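Local coordinates for protein YcaO (Methanopyrus kandleri, PDB 6CIB) that binds ADP and magnesium as a YcaO-family enzyme and probably takes part in the thioamidation of peptide backbones, at residues F38-I49 with A253-I263. Residues are numbered along the deposited sequence; the frame is centred on the assembly and turned at random.
Sequences FSDRVGPIPVEI and AQGLSMARRGI. With OXM (oxamic acid), chain I.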
loop_
_atom_site.group_PDB
_atom_site.type_symbol
_atom_site.label_atom_id
_atom_site.label_comp_id
_atom_site.label_asym_id
_atom_site.label_seq_id
_atom_site.Cartn_x
_atom_site.Cartn_y
_atom_site.Cartn_z
ATOM N N PHE A 38 -16.770 -9.642 -9.424
ATOM C CA PHE A 38 -16.859 -8.985 -10.727
ATOM C C PHE A 38 -15.489 -8.968 -11.404
ATOM O O PHE A 38 -14.474 -8.729 -10.746
ATOM C CB PHE A 38 -17.330 -7.534 -10.580
ATOM C CG PHE A 38 -18.678 -7.381 -9.925
ATOM C CD1 PHE A 38 -19.854 -7.481 -10.680
ATOM C CD2 PHE A 38 -18.772 -7.115 -8.555
ATOM C CE1 PHE A 38 -21.101 -7.330 -10.079
ATOM C CE2 PHE A 38 -20.019 -6.956 -7.948
ATOM C CZ PHE A 38 -21.182 -7.058 -8.715
ATOM N N SER A 39 -15.479 -9.174 -12.715
ATOM C CA SER A 39 -14.258 -9.058 -13.512
ATOM C C SER A 39 -14.315 -7.895 -14.484
ATOM O O SER A 39 -15.228 -7.795 -15.309
ATOM C CB SER A 39 -13.981 -10.357 -14.275
ATOM O OG SER A 39 -13.706 -11.406 -13.374
ATOM N N ASP A 40 -13.334 -7.006 -14.371
ATOM C CA ASP A 40 -13.195 -5.875 -15.288
ATOM C C ASP A 40 -11.889 -6.011 -16.062
ATOM O O ASP A 40 -11.025 -6.802 -15.696
ATOM C CB ASP A 40 -13.223 -4.548 -14.506
ATOM C CG ASP A 40 -14.636 -4.166 -14.023
ATOM O OD1 ASP A 40 -15.605 -4.901 -14.320
ATOM O OD2 ASP A 40 -14.776 -3.123 -13.333
ATOM N N ARG A 41 -11.757 -5.251 -17.135
ATOM C CA ARG A 41 -10.475 -5.082 -17.800
ATOM C C ARG A 41 -10.374 -3.623 -18.218
ATOM O O ARG A 41 -11.209 -3.122 -18.979
ATOM C CB ARG A 41 -10.327 -6.026 -19.003
ATOM C CG ARG A 41 -8.875 -6.353 -19.401
ATOM C CD ARG A 41 -8.764 -7.428 -20.497
ATOM N NE ARG A 41 -9.711 -7.118 -21.551
ATOM C CZ ARG A 41 -10.786 -7.824 -21.878
ATOM N NH1 ARG A 41 -11.059 -9.000 -21.318
ATOM N NH2 ARG A 41 -11.569 -7.343 -22.824
ATOM N N VAL A 42 -9.364 -2.937 -17.700
ATOM C CA VAL A 42 -9.176 -1.523 -18.014
ATOM C C VAL A 42 -7.984 -1.446 -18.953
ATOM O O VAL A 42 -6.840 -1.697 -18.543
ATOM C CB VAL A 42 -9.006 -0.657 -16.741
ATOM C CG1 VAL A 42 -8.734 0.796 -17.103
ATOM C CG2 VAL A 42 -10.252 -0.759 -15.861
ATOM N N GLY A 43 -8.275 -1.121 -20.215
ATOM C CA GLY A 43 -7.332 -1.319 -21.323
ATOM C C GLY A 43 -6.865 -2.762 -21.272
ATOM O O GLY A 43 -7.704 -3.669 -21.290
ATOM N N PRO A 44 -5.543 -2.985 -21.126
ATOM C CA PRO A 44 -5.034 -4.357 -21.040
ATOM C C PRO A 44 -5.021 -4.947 -19.621
ATOM O O PRO A 44 -4.629 -6.107 -19.469
ATOM C CB PRO A 44 -3.599 -4.207 -21.544
ATOM C CG PRO A 44 -3.190 -2.859 -21.042
ATOM C CD PRO A 44 -4.438 -1.999 -21.066
ATOM N N ILE A 45 -5.428 -4.173 -18.605
ATOM C CA ILE A 45 -5.262 -4.586 -17.200
ATOM C C ILE A 45 -6.516 -5.233 -16.597
ATOM O O ILE A 45 -7.561 -4.581 -16.483
ATOM C CB ILE A 45 -4.774 -3.427 -16.274
ATOM C CG1 ILE A 45 -3.426 -2.845 -16.758
ATOM C CG2 ILE A 45 -4.702 -3.882 -14.811
ATOM C CD1 ILE A 45 -2.308 -3.866 -16.953
ATOM N N PRO A 46 -6.400 -6.512 -16.185
ATOM C CA PRO A 46 -7.459 -7.194 -15.445
ATOM C C PRO A 46 -7.631 -6.586 -14.059
ATOM O O PRO A 46 -6.642 -6.411 -13.325
ATOM C CB PRO A 46 -6.941 -8.639 -15.307
ATOM C CG PRO A 46 -5.819 -8.764 -16.264
ATOM C CD PRO A 46 -5.247 -7.392 -16.431
ATOM N N VAL A 47 -8.877 -6.256 -13.724
ATOM C CA VAL A 47 -9.236 -5.756 -12.394
ATOM C C VAL A 47 -10.356 -6.649 -11.841
ATOM O O VAL A 47 -11.250 -7.064 -12.580
ATOM C CB VAL A 47 -9.673 -4.258 -12.416
ATOM C CG1 VAL A 47 -10.078 -3.778 -11.015
ATOM C CG2 VAL A 47 -8.559 -3.372 -12.962
ATOM N N GLU A 48 -10.290 -6.938 -10.544
ATOM C CA GLU A 48 -11.247 -7.816 -9.879
ATOM C C GLU A 48 -11.933 -7.086 -8.734
ATOM O O GLU A 48 -11.281 -6.379 -7.957
ATOM C CB GLU A 48 -10.532 -9.061 -9.358
ATOM C CG GLU A 48 -10.093 -10.027 -10.450
ATOM C CD GLU A 48 -11.260 -10.779 -11.076
ATOM O OE1 GLU A 48 -12.153 -11.237 -10.337
ATOM O OE2 GLU A 48 -11.277 -10.923 -12.309
ATOM N N ILE A 49 -13.251 -7.232 -8.637
ATOM C CA ILE A 49 -13.997 -6.560 -7.558
ATOM C C ILE A 49 -14.690 -7.610 -6.710
ATOM O O ILE A 49 -15.261 -8.569 -7.243
ATOM C CB ILE A 49 -14.991 -5.487 -8.083
ATOM C CG1 ILE A 49 -14.241 -4.339 -8.765
ATOM C CG2 ILE A 49 -15.840 -4.886 -6.959
ATOM C CD1 ILE A 49 -14.261 -4.436 -10.271
ATOM N N ALA A 253 -5.392 1.718 -13.152
ATOM C CA ALA A 253 -6.403 0.833 -13.754
ATOM C C ALA A 253 -7.475 0.438 -12.735
ATOM O O ALA A 253 -8.659 0.495 -13.040
ATOM C CB ALA A 253 -5.749 -0.402 -14.360
ATOM N N GLN A 254 -7.045 0.053 -11.531
ATOM C CA GLN A 254 -7.944 -0.239 -10.421
ATOM C C GLN A 254 -8.864 0.948 -10.098
ATOM O O GLN A 254 -10.084 0.771 -9.940
ATOM C CB GLN A 254 -7.141 -0.635 -9.186
ATOM C CG GLN A 254 -7.981 -1.063 -7.988
ATOM C CD GLN A 254 -7.129 -1.679 -6.896
ATOM O OE1 GLN A 254 -7.174 -2.888 -6.667
ATOM N NE2 GLN A 254 -6.322 -0.862 -6.248
ATOM N N GLY A 255 -8.267 2.141 -10.018
ATOM C CA GLY A 255 -9.001 3.387 -9.775
ATOM C C GLY A 255 -10.082 3.637 -10.816
ATOM O O GLY A 255 -11.212 3.980 -10.466
ATOM N N LEU A 256 -9.738 3.435 -12.090
ATOM C CA LEU A 256 -10.686 3.622 -13.190
ATOM C C LEU A 256 -11.824 2.626 -13.182
ATOM O O LEU A 256 -12.971 2.999 -13.463
ATOM C CB LEU A 256 -9.973 3.623 -14.547
ATOM C CG LEU A 256 -8.988 4.776 -14.775
ATOM C CD1 LEU A 256 -8.120 4.531 -15.997
ATOM C CD2 LEU A 256 -9.725 6.102 -14.871
ATOM N N SER A 257 -11.516 1.371 -12.847
ATOM C CA SER A 257 -12.540 0.344 -12.668
ATOM C C SER A 257 -13.548 0.754 -11.594
ATOM O O SER A 257 -14.761 0.665 -11.818
ATOM C CB SER A 257 -11.906 -1.009 -12.328
ATOM O OG SER A 257 -12.892 -1.939 -11.914
HETATM N N MSE A 258 -13.037 1.221 -10.452
HETATM C CA MSE A 258 -13.866 1.666 -9.318
HETATM C C MSE A 258 -14.745 2.843 -9.654
HETATM O O MSE A 258 -15.935 2.858 -9.292
HETATM C CB MSE A 258 -13.000 2.118 -8.142
HETATM C CG MSE A 258 -11.982 1.085 -7.707
HETATM SE SE MSE A 258 -12.916 -0.348 -6.759
HETATM C CE MSE A 258 -11.793 0.081 -5.191
ATOM N N ALA A 259 -14.166 3.841 -10.328
ATOM C CA ALA A 259 -14.895 5.061 -10.684
ATOM C C ALA A 259 -16.020 4.754 -11.679
ATOM O O ALA A 259 -17.124 5.276 -11.545
ATOM C CB ALA A 259 -13.943 6.117 -11.231
ATOM N N ARG A 260 -15.742 3.877 -12.644
ATOM C CA ARG A 260 -16.729 3.460 -13.646
ATOM C C ARG A 260 -17.873 2.632 -13.063
ATOM O O ARG A 260 -18.932 2.531 -13.675
ATOM C CB ARG A 260 -16.054 2.698 -14.781
ATOM C CG ARG A 260 -15.348 3.599 -15.774
ATOM C CD ARG A 260 -14.354 2.807 -16.599
ATOM N NE ARG A 260 -13.458 3.707 -17.317
ATOM C CZ ARG A 260 -12.656 3.352 -18.321
ATOM N NH1 ARG A 260 -12.630 2.104 -18.761
ATOM N NH2 ARG A 260 -11.883 4.261 -18.895
ATOM N N ARG A 261 -17.654 2.043 -11.887
ATOM C CA ARG A 261 -18.711 1.357 -11.144
ATOM C C ARG A 261 -19.314 2.248 -10.049
ATOM O O ARG A 261 -20.224 1.823 -9.329
ATOM C CB ARG A 261 -18.183 0.058 -10.523
ATOM C CG ARG A 261 -17.980 -1.058 -11.530
ATOM C CD ARG A 261 -17.393 -2.304 -10.890
ATOM N NE ARG A 261 -17.278 -3.354 -11.908
ATOM C CZ ARG A 261 -18.265 -4.174 -12.264
ATOM N NH1 ARG A 261 -19.457 -4.111 -11.672
ATOM N NH2 ARG A 261 -18.058 -5.063 -13.221
ATOM N N GLY A 262 -18.792 3.467 -9.923
ATOM C CA GLY A 262 -19.220 4.416 -8.885
ATOM C C GLY A 262 -18.923 3.975 -7.458
ATOM O O GLY A 262 -19.673 4.308 -6.538
ATOM N N ILE A 263 -17.846 3.210 -7.278
ATOM C CA ILE A 263 -17.371 2.799 -5.949
ATOM C C ILE A 263 -16.346 3.834 -5.480
ATOM O O ILE A 263 -15.478 4.248 -6.258
ATOM C CB ILE A 263 -16.764 1.369 -5.964
ATOM C CG1 ILE A 263 -17.800 0.339 -6.437
ATOM C CG2 ILE A 263 -16.226 0.980 -4.585
ATOM C CD1 ILE A 263 -17.206 -0.952 -6.971
HETATM C C1 OXM I . -9.437 -12.539 -20.576
HETATM N N1 OXM I . -10.055 -11.967 -21.605
HETATM O O1 OXM I . -8.954 -13.670 -20.647
HETATM C C2 OXM I . -9.335 -11.782 -19.327
HETATM O O2 OXM I . -9.061 -12.391 -18.268
HETATM O O3 OXM I . -9.528 -10.544 -19.351
HETATM O O HOH W 1 -15.502 -0.844 -14.251
#
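Asp-40, reaching from the first strand of the 38-49 beta hairpin, and Arg-261, at the C-terminal end of helix 241-260, form a side-on, two-nitrogen salt bridge. Arg-261 NH2 donates to the syn lone pair of Asp-40 OD1 at 2.7 Å, almost straight (N-H...O 169°). Arg-261 NE donates to Asp-40 OD2 at 2.9 Å. Carboxylate and guanidinium share nearly one plane, tilted by 15°. The arginine reaches this far because its chain is extended from CG to NE. Ser-257 OG, anti to its own backbone N (chi1 169°), donates to the anti side of Asp-40 OD2 at 2.6 Å, and a water links that oxygen to Ser-257 O. Over one face of the Phe-38 ring, closer to its rim than its centre, sits Arg-261 NH1, 3.5 Å from Phe-38 CD1.

One apolar cluster sits near the type II' turn from Val-42 to Ile-45. Ala-253 CB fits against Ile-45 CG2 (3.7 Å) and Val-42 CB, while Val-42 CG1 meets Leu-256 CD1 at 3.9 Å. Val-47 CG1 and Ile-49 CD1 both pack against Ser-257 OG, the latter at 3.3 Å. At the other end, Ile-49 CG2 touches Ile-263 CD1 (4.2 Å), just beyond the Schellman motif at Gly-262.

The contact thus joins strands 34-42 and 45-54 to the end of a helix whose Gln-254 lies near the ADP pocket. Replacing Asp-40 with an alanine would probably leave the Arg-261 charge without its mate and Ser-257 OG free to turn. Three protein donors and a water converging on one carboxylate probably stabilise its negative charge.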